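Local coordinates for protein Myo-inositol 2-dehydrogenase (Thermotoga maritima, PDB 3EZY) that catalyses the NAD(+)-dependent oxidation of myo-inositol to scyllo-inosose, and so probably takes part in myo-inositol degradation, at residues L29-S33 / L59-V65; V65-C71 / K89-E94; V116-T120 / T291-V296; E187-F193 / V215-S221; V192-G196 / A318-L323. All coordinates share one frame; numbering follows the deposited sequence.

Contact 1. Residues L29-S33 / L59-V65; sequences LYAIS and LIEDPNV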
# COMPACT_ATOMS: atom_id res chain seq x y z
N LEU A 29 -17.18 -27.30 27.06
CA LEU A 29 -18.23 -27.90 26.26
C LEU A 29 -18.75 -29.14 26.98
O LEU A 29 -18.09 -30.16 26.99
CB LEU A 29 -17.68 -28.33 24.91
CG LEU A 29 -18.70 -28.95 23.95
CD1 LEU A 29 -19.85 -27.98 23.61
CD2 LEU A 29 -17.96 -29.32 22.70
N TYR A 30 -19.94 -29.03 27.57
CA TYR A 30 -20.49 -30.12 28.37
C TYR A 30 -21.50 -30.93 27.58
O TYR A 30 -21.61 -32.15 27.79
CB TYR A 30 -21.14 -29.58 29.65
CG TYR A 30 -21.92 -30.62 30.42
CD1 TYR A 30 -21.29 -31.48 31.30
CD2 TYR A 30 -23.29 -30.74 30.28
CE1 TYR A 30 -21.99 -32.43 32.01
CE2 TYR A 30 -24.00 -31.68 30.98
CZ TYR A 30 -23.34 -32.52 31.85
OH TYR A 30 -24.05 -33.47 32.57
N ALA A 31 -22.29 -30.26 26.75
CA ALA A 31 -23.36 -30.94 26.00
C ALA A 31 -23.51 -30.41 24.60
O ALA A 31 -23.31 -29.22 24.35
CB ALA A 31 -24.70 -30.83 26.74
N ILE A 32 -23.90 -31.29 23.69
CA ILE A 32 -24.23 -30.87 22.35
C ILE A 32 -25.58 -31.45 21.96
O ILE A 32 -26.03 -32.47 22.53
CB ILE A 32 -23.15 -31.31 21.31
CG1 ILE A 32 -22.86 -32.84 21.40
CG2 ILE A 32 -21.90 -30.46 21.45
CD1 ILE A 32 -21.97 -33.36 20.29
N SER A 33 -26.24 -30.82 21.00
CA SER A 33 -27.51 -31.32 20.54
C SER A 33 -27.59 -31.01 19.06
O SER A 33 -27.13 -29.95 18.62
CB SER A 33 -28.69 -30.66 21.28
OG SER A 33 -29.93 -31.02 20.69
N LEU A 59 -31.32 -30.82 26.50
CA LEU A 59 -30.08 -30.09 26.77
C LEU A 59 -30.34 -28.87 27.69
O LEU A 59 -29.65 -28.62 28.70
CB LEU A 59 -29.40 -29.65 25.43
CG LEU A 59 -28.06 -28.89 25.57
CD1 LEU A 59 -27.09 -29.16 24.40
CD2 LEU A 59 -28.28 -27.37 25.79
N ILE A 60 -31.32 -28.07 27.33
CA ILE A 60 -31.64 -26.88 28.10
C ILE A 60 -32.01 -27.19 29.56
O ILE A 60 -31.68 -26.42 30.46
CB ILE A 60 -32.78 -26.11 27.40
CG1 ILE A 60 -32.23 -25.49 26.10
CG2 ILE A 60 -33.43 -25.10 28.36
CD1 ILE A 60 -33.29 -25.18 25.08
N GLU A 61 -32.71 -28.30 29.79
CA GLU A 61 -33.18 -28.67 31.15
C GLU A 61 -32.11 -29.41 31.96
O GLU A 61 -32.22 -29.54 33.18
CB GLU A 61 -34.50 -29.47 31.05
CG GLU A 61 -35.69 -28.63 30.53
CD GLU A 61 -36.79 -29.48 29.89
OE1 GLU A 61 -36.96 -30.66 30.28
OE2 GLU A 61 -37.51 -28.98 29.00
N ASP A 62 -31.04 -29.86 31.30
CA ASP A 62 -29.93 -30.48 32.02
C ASP A 62 -29.37 -29.55 33.09
O ASP A 62 -28.92 -28.45 32.77
CB ASP A 62 -28.82 -30.81 31.02
CG ASP A 62 -27.72 -31.69 31.63
OD1 ASP A 62 -27.34 -31.49 32.80
OD2 ASP A 62 -27.21 -32.58 30.91
N PRO A 63 -29.38 -29.98 34.38
CA PRO A 63 -29.00 -29.05 35.43
C PRO A 63 -27.55 -28.72 35.43
O PRO A 63 -27.17 -27.77 36.08
CB PRO A 63 -29.36 -29.80 36.73
CG PRO A 63 -29.42 -31.24 36.33
CD PRO A 63 -30.01 -31.19 34.95
N ASN A 64 -26.72 -29.48 34.73
CA ASN A 64 -25.31 -29.20 34.71
C ASN A 64 -25.03 -28.05 33.73
O ASN A 64 -23.98 -27.43 33.78
CB ASN A 64 -24.53 -30.46 34.27
CG ASN A 64 -24.51 -31.54 35.35
OD1 ASN A 64 -24.30 -31.23 36.51
ND2 ASN A 64 -24.70 -32.79 34.96
N VAL A 65 -25.96 -27.81 32.81
CA VAL A 65 -25.77 -26.76 31.77
C VAL A 65 -26.02 -25.34 32.30
O VAL A 65 -27.12 -25.03 32.71
CB VAL A 65 -26.69 -27.02 30.55
CG1 VAL A 65 -26.65 -25.82 29.55
CG2 VAL A 65 -26.30 -28.33 29.83
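N64 ND2 donates to Y30 OH over 2.6 Å, a short but bent bond, with the hydroxyl oxygen 24° out of the amide plane. It ties strand 27-33 of the NAD-binding Rossmann fold to the turn that leads from helix 56-61 toward strand 67-70. Y30 has CG anti to the backbone N (chi1 171°), and its ring extends from the strand to that turn. N64 CB lies over one face of the ring, 3.8 Å from the centroid of Y30, as a CH-pi contact. At the ring edge and in its plane, D62 OD2 comes to 3.3 Å from Y30 CE2, the carboxylate standing nearly perpendicular to the ring. Both oxygens of D62 are held: OD2 by a hydrogen bond with Y53 OH, and OD1 by the backbone N of N64 at 2.9 Å, an Asx turn inside the type I turn from D62 to V65. Further along the strand, L59 CD1 packs 3.7 Å from A31 CB and also meets S33 CB.

Contact 2. Residues V65-C71 / K89-E94; sequences VDAVLVC and KHVFCE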
# COMPACT_ATOMS: atom_id res chain seq x y z
N VAL A 65 -25.96 -27.81 32.81
CA VAL A 65 -25.77 -26.76 31.77
C VAL A 65 -26.02 -25.34 32.30
O VAL A 65 -27.12 -25.03 32.71
CB VAL A 65 -26.69 -27.02 30.55
CG1 VAL A 65 -26.65 -25.82 29.55
CG2 VAL A 65 -26.30 -28.33 29.83
N ASP A 66 -25.00 -24.49 32.30
CA ASP A 66 -25.13 -23.13 32.88
C ASP A 66 -25.59 -22.06 31.85
O ASP A 66 -26.26 -21.07 32.18
CB ASP A 66 -23.78 -22.71 33.49
CG ASP A 66 -23.33 -23.65 34.58
OD1 ASP A 66 -24.17 -23.90 35.47
OD2 ASP A 66 -22.16 -24.13 34.57
N ALA A 67 -25.22 -22.28 30.58
CA ALA A 67 -25.48 -21.32 29.52
C ALA A 67 -25.57 -22.10 28.22
O ALA A 67 -25.00 -23.18 28.08
CB ALA A 67 -24.36 -20.26 29.47
N VAL A 68 -26.33 -21.58 27.27
CA VAL A 68 -26.63 -22.32 26.06
C VAL A 68 -26.32 -21.47 24.84
O VAL A 68 -26.64 -20.27 24.81
CB VAL A 68 -28.14 -22.66 26.04
CG1 VAL A 68 -28.51 -23.38 24.77
CG2 VAL A 68 -28.52 -23.50 27.26
N LEU A 69 -25.72 -22.09 23.81
CA LEU A 69 -25.56 -21.44 22.50
C LEU A 69 -26.58 -22.00 21.54
O LEU A 69 -26.49 -23.17 21.14
CB LEU A 69 -24.15 -21.66 21.93
CG LEU A 69 -22.95 -21.43 22.87
CD1 LEU A 69 -21.59 -21.47 22.13
CD2 LEU A 69 -23.02 -20.11 23.67
N VAL A 70 -27.57 -21.19 21.17
CA VAL A 70 -28.59 -21.60 20.20
C VAL A 70 -28.08 -21.32 18.77
O VAL A 70 -28.00 -20.15 18.34
CB VAL A 70 -29.95 -20.87 20.45
CG1 VAL A 70 -30.95 -21.20 19.38
CG2 VAL A 70 -30.48 -21.19 21.89
N CYS A 71 -27.75 -22.39 18.02
CA CYS A 71 -27.15 -22.25 16.69
C CYS A 71 -27.88 -23.13 15.72
O CYS A 71 -27.30 -23.64 14.78
CB CYS A 71 -25.67 -22.69 16.72
SG CYS A 71 -24.64 -21.93 18.01
N LYS A 89 -31.63 -20.33 32.17
CA LYS A 89 -30.28 -20.51 31.58
C LYS A 89 -29.87 -19.30 30.73
O LYS A 89 -30.61 -18.91 29.83
CB LYS A 89 -30.26 -21.73 30.64
CG LYS A 89 -30.63 -23.07 31.34
CD LYS A 89 -29.87 -23.21 32.68
CE LYS A 89 -30.31 -24.47 33.44
NZ LYS A 89 -30.08 -25.71 32.63
N HIS A 90 -28.67 -18.76 30.95
CA HIS A 90 -28.15 -17.67 30.12
C HIS A 90 -28.04 -18.10 28.66
O HIS A 90 -27.67 -19.24 28.40
CB HIS A 90 -26.79 -17.25 30.64
CG HIS A 90 -26.86 -16.66 32.01
ND1 HIS A 90 -27.59 -15.52 32.28
CD2 HIS A 90 -26.29 -17.04 33.18
CE1 HIS A 90 -27.45 -15.22 33.57
NE2 HIS A 90 -26.67 -16.13 34.13
N VAL A 91 -28.39 -17.23 27.72
CA VAL A 91 -28.53 -17.70 26.34
C VAL A 91 -27.84 -16.80 25.31
O VAL A 91 -28.00 -15.56 25.32
CB VAL A 91 -30.05 -18.03 25.94
CG1 VAL A 91 -30.97 -16.88 26.20
CG2 VAL A 91 -30.16 -18.45 24.47
N PHE A 92 -27.05 -17.43 24.43
CA PHE A 92 -26.46 -16.76 23.26
C PHE A 92 -27.22 -17.30 22.07
O PHE A 92 -27.42 -18.52 21.96
CB PHE A 92 -24.96 -17.08 23.18
CG PHE A 92 -24.29 -16.72 21.86
CD1 PHE A 92 -23.54 -15.55 21.74
CD2 PHE A 92 -24.41 -17.56 20.75
CE1 PHE A 92 -22.92 -15.21 20.49
CE2 PHE A 92 -23.79 -17.26 19.53
CZ PHE A 92 -23.05 -16.07 19.39
N CYS A 93 -27.68 -16.40 21.18
CA CYS A 93 -28.40 -16.82 19.98
C CYS A 93 -27.70 -16.32 18.72
O CYS A 93 -27.50 -15.10 18.53
CB CYS A 93 -29.85 -16.29 20.00
SG CYS A 93 -30.93 -16.97 18.72
N GLU A 94 -27.38 -17.25 17.82
CA GLU A 94 -26.80 -16.88 16.54
C GLU A 94 -27.73 -15.92 15.78
O GLU A 94 -28.97 -15.93 15.99
CB GLU A 94 -26.52 -18.14 15.68
CG GLU A 94 -25.05 -18.62 15.74
CD GLU A 94 -24.07 -17.46 15.47
OE1 GLU A 94 -23.08 -17.29 16.22
OE2 GLU A 94 -24.31 -16.69 14.51
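K89 reaches V65 by two bends: CG lies anti to the carbonyl carbon (chi1 -59°), and the chain turns at chi2 and again at chi4, bringing NZ to 3.0 Å from V65 O. This hydrogen bond lies in the carbonyl plane, on a lone pair. NZ also hydrogen-bonds I60 O and D62 O, so three carbonyls surround it and probably stabilise its charge. Further along, V91 has CG2 anti to its backbone N, which carries this methyl to 3.8 Å from V70 CG2. Strands 67-70 and 90-94 are the two parallel strands of a beta-alpha-beta crossover in the Rossmann sheet, joined by helix 77-86. Four backbone hydrogen bonds make their ladder, V68 N to H90 O, F92 N to V68 O, V70 N to F92 O and E94 N to V70 O, all between 2.8 and 3.0 Å. V68, V70, V91 and C93 face the crossover helix; A67, L69, H90 and F92 lie on the other face, where helix 277-298 packs on the last three. There L69 CD2 presses to 3.6 Å from F92 CB. H17 meets the F92 ring edge-to-face, and its NE2 hydrogen-bonds E94 OE1. Beyond the ladder, C71 SG lies 4.0 Å from E94 CG, close to the probable GxGxxG nucleotide-binding turn.

Contact 3. Residues V116-T120 / T291-V296; sequences VILFT and TFIKNV
T291 brings its methyl CG2 to the edge of the F119 ring, while its OG1 bonds back to E287 O within the helix. F292 CB stands 4.0 Å above one face of the F119 ring, offset toward the rim, and the F292 ring edge is turned to the F119 face in an offset edge-to-face pair, planes 83° apart and centroids 5.7 Å apart. With CG of F292 anti to its backbone N (chi1 175°), the side chain runs past that of F119 in the opposite direction, CD1 3.6 Å from F119 CB. At its own edge F292 CE1 meets I117 CG2 at 4.0 Å. N295, one turn on from T291, sets OD1 in the plane of the F119 ring, 3.4 Å from F119 CE1, its amide nearly coplanar with the ring. That oxygen accepts from A303 N and ND2 bonds E300 OE1, which fixes the amide's rotation. V296 CG2 touches I117 CD1 at 3.7 Å and also lies over one face of the F292 ring, toward its rim. Segment 291-296 of helix 277-298 runs nearly antiparallel to 118-120, on the outermost Rossmann strand within this chain, and reaches H90 of strand 90-94 and L3 of strand 3-8; L118 packs on helix 101-114.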
# COMPACT_ATOMS: atom_id res chain seq x y z
N VAL A 116 -32.17 -13.61 32.85
CA VAL A 116 -30.96 -14.25 32.27
C VAL A 116 -30.54 -13.42 31.06
O VAL A 116 -31.39 -12.76 30.46
CB VAL A 116 -31.23 -15.68 31.77
CG1 VAL A 116 -31.62 -16.62 32.94
CG2 VAL A 116 -32.28 -15.67 30.70
N ILE A 117 -29.25 -13.49 30.72
CA ILE A 117 -28.67 -12.82 29.55
C ILE A 117 -29.24 -13.35 28.25
O ILE A 117 -29.39 -14.55 28.07
CB ILE A 117 -27.13 -13.07 29.55
CG1 ILE A 117 -26.48 -12.36 30.72
CG2 ILE A 117 -26.47 -12.63 28.29
CD1 ILE A 117 -25.03 -12.79 30.89
N LEU A 118 -29.54 -12.42 27.34
CA LEU A 118 -29.79 -12.72 25.94
C LEU A 118 -28.73 -11.98 25.11
O LEU A 118 -28.72 -10.76 25.06
CB LEU A 118 -31.20 -12.29 25.50
CG LEU A 118 -31.50 -12.45 23.98
CD1 LEU A 118 -31.14 -13.87 23.50
CD2 LEU A 118 -32.97 -12.13 23.66
N PHE A 119 -27.82 -12.73 24.51
CA PHE A 119 -26.68 -12.17 23.75
C PHE A 119 -26.93 -12.51 22.27
O PHE A 119 -27.14 -13.66 21.94
CB PHE A 119 -25.39 -12.87 24.22
CG PHE A 119 -24.09 -12.25 23.71
CD1 PHE A 119 -23.19 -11.69 24.60
CD2 PHE A 119 -23.77 -12.26 22.36
CE1 PHE A 119 -21.97 -11.14 24.18
CE2 PHE A 119 -22.56 -11.70 21.91
CZ PHE A 119 -21.68 -11.13 22.84
N THR A 120 -26.91 -11.50 21.40
CA THR A 120 -27.18 -11.69 20.00
C THR A 120 -25.85 -11.88 19.29
O THR A 120 -24.91 -11.12 19.51
CB THR A 120 -27.86 -10.46 19.39
OG1 THR A 120 -29.15 -10.31 19.98
CG2 THR A 120 -28.06 -10.64 17.86
N THR A 291 -16.36 -13.28 25.14
CA THR A 291 -17.04 -12.11 25.69
C THR A 291 -18.35 -12.52 26.36
O THR A 291 -18.65 -12.07 27.47
CB THR A 291 -17.32 -11.00 24.63
OG1 THR A 291 -16.08 -10.63 24.00
CG2 THR A 291 -17.94 -9.75 25.28
N PHE A 292 -19.12 -13.36 25.67
CA PHE A 292 -20.33 -13.97 26.23
C PHE A 292 -20.06 -14.66 27.58
O PHE A 292 -20.81 -14.49 28.56
CB PHE A 292 -20.94 -14.99 25.24
CG PHE A 292 -22.14 -15.74 25.82
CD1 PHE A 292 -23.29 -15.05 26.16
CD2 PHE A 292 -22.09 -17.11 26.03
CE1 PHE A 292 -24.39 -15.69 26.69
CE2 PHE A 292 -23.20 -17.79 26.56
CZ PHE A 292 -24.35 -17.07 26.90
N ILE A 293 -19.02 -15.47 27.62
CA ILE A 293 -18.61 -16.18 28.84
C ILE A 293 -18.20 -15.19 29.96
O ILE A 293 -18.61 -15.36 31.11
CB ILE A 293 -17.47 -17.15 28.51
CG1 ILE A 293 -18.02 -18.28 27.65
CG2 ILE A 293 -16.78 -17.67 29.80
CD1 ILE A 293 -16.93 -19.06 26.93
N LYS A 294 -17.40 -14.19 29.62
CA LYS A 294 -17.07 -13.10 30.54
C LYS A 294 -18.32 -12.42 31.09
O LYS A 294 -18.41 -12.19 32.30
CB LYS A 294 -16.21 -12.03 29.83
CG LYS A 294 -15.82 -10.83 30.75
CD LYS A 294 -15.00 -9.73 30.02
CE LYS A 294 -15.85 -8.98 28.97
NZ LYS A 294 -16.64 -7.81 29.54
N ASN A 295 -19.29 -12.10 30.22
CA ASN A 295 -20.49 -11.40 30.71
C ASN A 295 -21.22 -12.31 31.70
O ASN A 295 -21.68 -11.87 32.75
CB ASN A 295 -21.49 -11.07 29.59
CG ASN A 295 -20.91 -10.18 28.50
OD1 ASN A 295 -21.34 -10.29 27.36
ND2 ASN A 295 -19.97 -9.29 28.85
N VAL A 296 -21.38 -13.57 31.32
CA VAL A 296 -22.01 -14.57 32.19
C VAL A 296 -21.31 -14.73 33.54
O VAL A 296 -21.93 -14.60 34.58
CB VAL A 296 -22.11 -15.94 31.51
CG1 VAL A 296 -22.53 -17.01 32.54
CG2 VAL A 296 -23.09 -15.87 30.36

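Contact 4. Residues E187-F193 / V215-S221; sequences EEVEEVF and VVLRFKS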
# COMPACT_ATOMS: atom_id res chain seq x y z
N GLU A 187 -24.97 5.99 17.31
CA GLU A 187 -26.29 6.62 17.32
C GLU A 187 -27.23 5.85 16.43
O GLU A 187 -26.81 4.95 15.67
CB GLU A 187 -26.24 8.07 16.84
CG GLU A 187 -25.60 8.20 15.48
CD GLU A 187 -25.74 9.60 14.87
OE1 GLU A 187 -26.83 10.21 15.01
OE2 GLU A 187 -24.78 10.04 14.20
N GLU A 188 -28.50 6.21 16.51
CA GLU A 188 -29.55 5.50 15.80
C GLU A 188 -29.75 6.02 14.40
O GLU A 188 -29.53 7.21 14.11
CB GLU A 188 -30.88 5.56 16.57
CG GLU A 188 -30.80 4.91 17.98
CD GLU A 188 -30.54 3.40 17.94
OE1 GLU A 188 -30.78 2.75 16.90
OE2 GLU A 188 -30.11 2.85 18.96
N VAL A 189 -30.18 5.10 13.54
CA VAL A 189 -30.71 5.43 12.21
C VAL A 189 -32.19 5.84 12.27
O VAL A 189 -33.01 5.19 12.93
CB VAL A 189 -30.61 4.24 11.29
CG1 VAL A 189 -31.14 4.59 9.87
CG2 VAL A 189 -29.20 3.75 11.25
N GLU A 190 -32.57 6.87 11.53
CA GLU A 190 -33.94 7.31 11.58
C GLU A 190 -34.68 7.00 10.31
O GLU A 190 -35.90 6.82 10.34
CB GLU A 190 -33.96 8.81 11.81
CG GLU A 190 -32.92 9.23 12.82
CD GLU A 190 -33.49 9.56 14.18
OE1 GLU A 190 -33.81 8.63 14.96
OE2 GLU A 190 -33.60 10.76 14.46
N GLU A 191 -33.95 6.93 9.20
CA GLU A 191 -34.53 6.75 7.89
C GLU A 191 -33.63 5.92 6.95
O GLU A 191 -32.40 6.01 7.02
CB GLU A 191 -34.75 8.15 7.31
CG GLU A 191 -35.70 8.25 6.18
CD GLU A 191 -36.26 9.66 6.09
OE1 GLU A 191 -37.37 9.82 5.54
OE2 GLU A 191 -35.60 10.60 6.58
N VAL A 192 -34.22 5.16 6.06
CA VAL A 192 -33.47 4.30 5.18
C VAL A 192 -34.03 4.37 3.75
O VAL A 192 -35.24 4.48 3.56
CB VAL A 192 -33.58 2.85 5.69
CG1 VAL A 192 -33.16 1.86 4.69
CG2 VAL A 192 -32.79 2.67 7.00
N PHE A 193 -33.16 4.30 2.76
CA PHE A 193 -33.57 4.09 1.37
C PHE A 193 -32.78 2.93 0.78
O PHE A 193 -31.56 2.87 0.95
CB PHE A 193 -33.29 5.31 0.51
CG PHE A 193 -33.50 5.05 -0.95
CD1 PHE A 193 -34.74 5.16 -1.50
CD2 PHE A 193 -32.44 4.63 -1.76
CE1 PHE A 193 -34.96 4.91 -2.82
CE2 PHE A 193 -32.63 4.37 -3.10
CZ PHE A 193 -33.90 4.49 -3.64
N VAL A 215 -27.96 0.60 0.29
CA VAL A 215 -28.86 1.11 1.30
C VAL A 215 -28.30 2.42 1.88
O VAL A 215 -27.14 2.48 2.31
CB VAL A 215 -29.04 0.11 2.48
CG1 VAL A 215 -29.83 0.76 3.61
CG2 VAL A 215 -29.73 -1.17 2.03
N VAL A 216 -29.08 3.48 1.85
CA VAL A 216 -28.68 4.75 2.41
C VAL A 216 -29.31 4.89 3.78
O VAL A 216 -30.49 4.59 3.95
CB VAL A 216 -29.20 5.94 1.56
CG1 VAL A 216 -28.81 7.29 2.22
CG2 VAL A 216 -28.68 5.84 0.15
N LEU A 217 -28.52 5.37 4.74
CA LEU A 217 -28.94 5.55 6.11
C LEU A 217 -28.84 7.03 6.45
O LEU A 217 -27.85 7.67 6.13
CB LEU A 217 -28.02 4.80 7.07
CG LEU A 217 -27.66 3.36 6.72
CD1 LEU A 217 -26.60 2.84 7.72
CD2 LEU A 217 -28.92 2.48 6.76
N ARG A 218 -29.88 7.58 7.08
CA ARG A 218 -29.79 8.87 7.72
C ARG A 218 -29.84 8.68 9.24
O ARG A 218 -30.85 8.16 9.82
CB ARG A 218 -30.91 9.80 7.26
CG ARG A 218 -31.08 11.00 8.17
CD ARG A 218 -32.14 11.97 7.66
NE ARG A 218 -31.68 12.69 6.48
CZ ARG A 218 -30.97 13.82 6.52
NH1 ARG A 218 -30.64 14.37 7.69
NH2 ARG A 218 -30.59 14.39 5.39
N PHE A 219 -28.77 9.09 9.89
CA PHE A 219 -28.68 8.99 11.34
C PHE A 219 -29.28 10.21 12.05
O PHE A 219 -29.43 11.30 11.48
CB PHE A 219 -27.23 8.87 11.76
CG PHE A 219 -26.56 7.62 11.28
CD1 PHE A 219 -26.55 6.47 12.08
CD2 PHE A 219 -25.94 7.59 10.01
CE1 PHE A 219 -25.89 5.32 11.66
CE2 PHE A 219 -25.30 6.46 9.56
CZ PHE A 219 -25.27 5.31 10.37
N LYS A 220 -29.59 10.01 13.33
CA LYS A 220 -30.16 11.06 14.17
C LYS A 220 -29.43 12.40 14.07
O LYS A 220 -30.07 13.43 13.98
CB LYS A 220 -30.16 10.55 15.62
CG LYS A 220 -30.66 11.51 16.66
CD LYS A 220 -30.65 10.79 18.02
CE LYS A 220 -30.50 11.77 19.19
NZ LYS A 220 -31.72 12.66 19.22
N SER A 221 -28.10 12.37 14.03
CA SER A 221 -27.27 13.58 13.95
C SER A 221 -27.29 14.27 12.58
O SER A 221 -26.73 15.36 12.43
CB SER A 221 -25.80 13.24 14.30
OG SER A 221 -25.20 12.45 13.25
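V189-F193 and V215-F219 pair antiparallel, their axes 4.7 Å apart, with the register broken by a classic beta bulge in which E190 and E191 both face R218. The strands are neighbours in the mixed sheet of the Gfo/Idh/MocA C-terminal domain. At the bulge R218 O takes E190 N at 2.7 Å and, weakly, E191 N at 3.4 Å; beyond it pairing resumes with R218 N to E191 O and the two bonds between F193 and V216. V192 CG2 lies beside L217 CD2 at 3.9 Å, on the face covered by helices 174-185 and 306-325. On the other face the F193 ring stacks on F193 of the second subunit. R218 lies side by side with the extended E191, its own chain bending at chi3; its NE stays 4.4 Å from E191 OE2, too far for a salt bridge, and pairs instead with D195 of the second subunit. Just before strand 189-197, E187 CG occupies the crowded position between backbone N and carbonyl carbon (chi1 55°), and the extended chain crosses F219 to S221, after strand 212-219. Both E187 carboxylate oxygens use syn lone pairs: OE1 accepts from S221 N at 2.7 Å, and OE2 from S221 OG at 2.6 Å.

Contact 5. Residues V192-G196 / A318-L323; sequences VFADG and AAKKSL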
# COMPACT_ATOMS: atom_id res chain seq x y z
N VAL A 192 -34.22 5.16 6.06
CA VAL A 192 -33.47 4.30 5.18
C VAL A 192 -34.03 4.37 3.75
O VAL A 192 -35.24 4.48 3.56
CB VAL A 192 -33.58 2.85 5.69
CG1 VAL A 192 -33.16 1.86 4.69
CG2 VAL A 192 -32.79 2.67 7.00
N PHE A 193 -33.16 4.30 2.76
CA PHE A 193 -33.57 4.09 1.37
C PHE A 193 -32.78 2.93 0.78
O PHE A 193 -31.56 2.87 0.95
CB PHE A 193 -33.29 5.31 0.51
CG PHE A 193 -33.50 5.05 -0.95
CD1 PHE A 193 -34.74 5.16 -1.50
CD2 PHE A 193 -32.44 4.63 -1.76
CE1 PHE A 193 -34.96 4.91 -2.82
CE2 PHE A 193 -32.63 4.37 -3.10
CZ PHE A 193 -33.90 4.49 -3.64
N ALA A 194 -33.44 2.03 0.07
CA ALA A 194 -32.75 0.87 -0.43
C ALA A 194 -33.11 0.62 -1.87
O ALA A 194 -34.25 0.86 -2.28
CB ALA A 194 -33.09 -0.39 0.45
N ASP A 195 -32.14 0.17 -2.68
CA ASP A 195 -32.47 -0.41 -3.98
C ASP A 195 -31.68 -1.71 -4.17
O ASP A 195 -30.72 -1.95 -3.44
CB ASP A 195 -32.25 0.58 -5.15
CG ASP A 195 -33.11 0.23 -6.40
OD1 ASP A 195 -33.71 -0.88 -6.51
OD2 ASP A 195 -33.11 1.04 -7.31
N GLY A 196 -32.07 -2.55 -5.11
CA GLY A 196 -31.40 -3.84 -5.28
C GLY A 196 -31.72 -4.30 -6.69
O GLY A 196 -32.72 -3.87 -7.23
N ALA A 318 -37.56 -1.92 7.24
CA ALA A 318 -37.62 -0.59 6.59
C ALA A 318 -37.01 -0.61 5.19
O ALA A 318 -37.57 -0.02 4.26
CB ALA A 318 -36.92 0.49 7.47
N ALA A 319 -35.85 -1.25 5.03
CA ALA A 319 -35.23 -1.41 3.71
C ALA A 319 -36.08 -2.23 2.74
O ALA A 319 -36.15 -1.90 1.54
CB ALA A 319 -33.79 -2.03 3.82
N LYS A 320 -36.71 -3.30 3.23
CA LYS A 320 -37.55 -4.11 2.35
C LYS A 320 -38.71 -3.27 1.85
O LYS A 320 -39.04 -3.29 0.66
CB LYS A 320 -38.11 -5.36 3.05
CG LYS A 320 -37.15 -6.50 3.22
CD LYS A 320 -37.80 -7.65 4.08
CE LYS A 320 -38.74 -8.47 3.20
NZ LYS A 320 -38.71 -9.94 3.56
N LYS A 321 -39.32 -2.51 2.76
CA LYS A 321 -40.41 -1.58 2.36
C LYS A 321 -39.92 -0.46 1.41
O LYS A 321 -40.54 -0.19 0.39
CB LYS A 321 -41.07 -0.99 3.60
CG LYS A 321 -42.36 -0.11 3.37
CD LYS A 321 -42.62 0.62 4.72
CE LYS A 321 -44.02 1.14 4.89
NZ LYS A 321 -44.97 0.28 4.13
N SER A 322 -38.78 0.15 1.70
CA SER A 322 -38.18 1.13 0.78
C SER A 322 -37.95 0.57 -0.62
O SER A 322 -38.20 1.22 -1.64
CB SER A 322 -36.87 1.65 1.34
OG SER A 322 -36.19 2.41 0.35
N LEU A 323 -37.47 -0.65 -0.69
CA LEU A 323 -37.17 -1.23 -1.98
C LEU A 323 -38.44 -1.32 -2.82
O LEU A 323 -38.46 -0.99 -4.01
CB LEU A 323 -36.53 -2.62 -1.79
CG LEU A 323 -36.39 -3.45 -3.07
CD1 LEU A 323 -35.52 -2.74 -4.12
CD2 LEU A 323 -35.81 -4.85 -2.77
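S322 OG accepts the backbone N-H of A194 at 2.8 Å, with 154° at the hydrogen, the one hydrogen bond between the two segments. The serine has OG anti to its backbone N (chi1 170°), which turns the hydroxyl toward the strand. Two hydrogen bonds hold this oxygen, one from A194 N and one to R327 O, and so it bridges strand and helix to the loop after the helix. It lies 3.6 Å from F193 CD1 as well. Apolar contacts come from small side chains: A319 CB meets A194 CB at 3.8 Å and V192 CG1 at 4.0 Å. This is helix-on-sheet packing in the C-terminal domain. The axes of 318-323 and 192-196 come within 6.4 Å and cross at 61°; the small A194, A319 and S322 are consistent with this close approach. A194, A319 and L323 also pack on F170 of helix 169-172. Mixed contacts form at L323, whose CD1 comes to 3.5 Å from D195 OD1, at about a right angle to the aspartate side chain, and to 3.6 Å from G196 N. D195 OD2 forms a salt bridge with R218 of the second subunit, while D195 OD1 accepts G196 N at 2.7 Å on its anti side, tilted out of the carboxylate plane.

Contacts 1, 2 and 3 all reach the parallel sheet of the Rossmann domain, contacts 4 and 5 the mixed sheet of the C-terminal domain. Contact 1 leads directly into contact 2: they share V65, and their centres are about 10 Å apart. The centres of contacts 2 and 3 are about 8 Å apart, where strands 90-94 and 118-121 pair. Contact 4 falls within the loop that contact 3 closes, and contacts 3 and 5 alternate along the chain. Contact 3 thereby ties a helix that follows the C-terminal sheet back onto the nucleotide-binding domain. Contacts 4 and 5, centres about 12 Å apart, share V192 and F193 on strand 189-197 and lie at the interface with the second subunit.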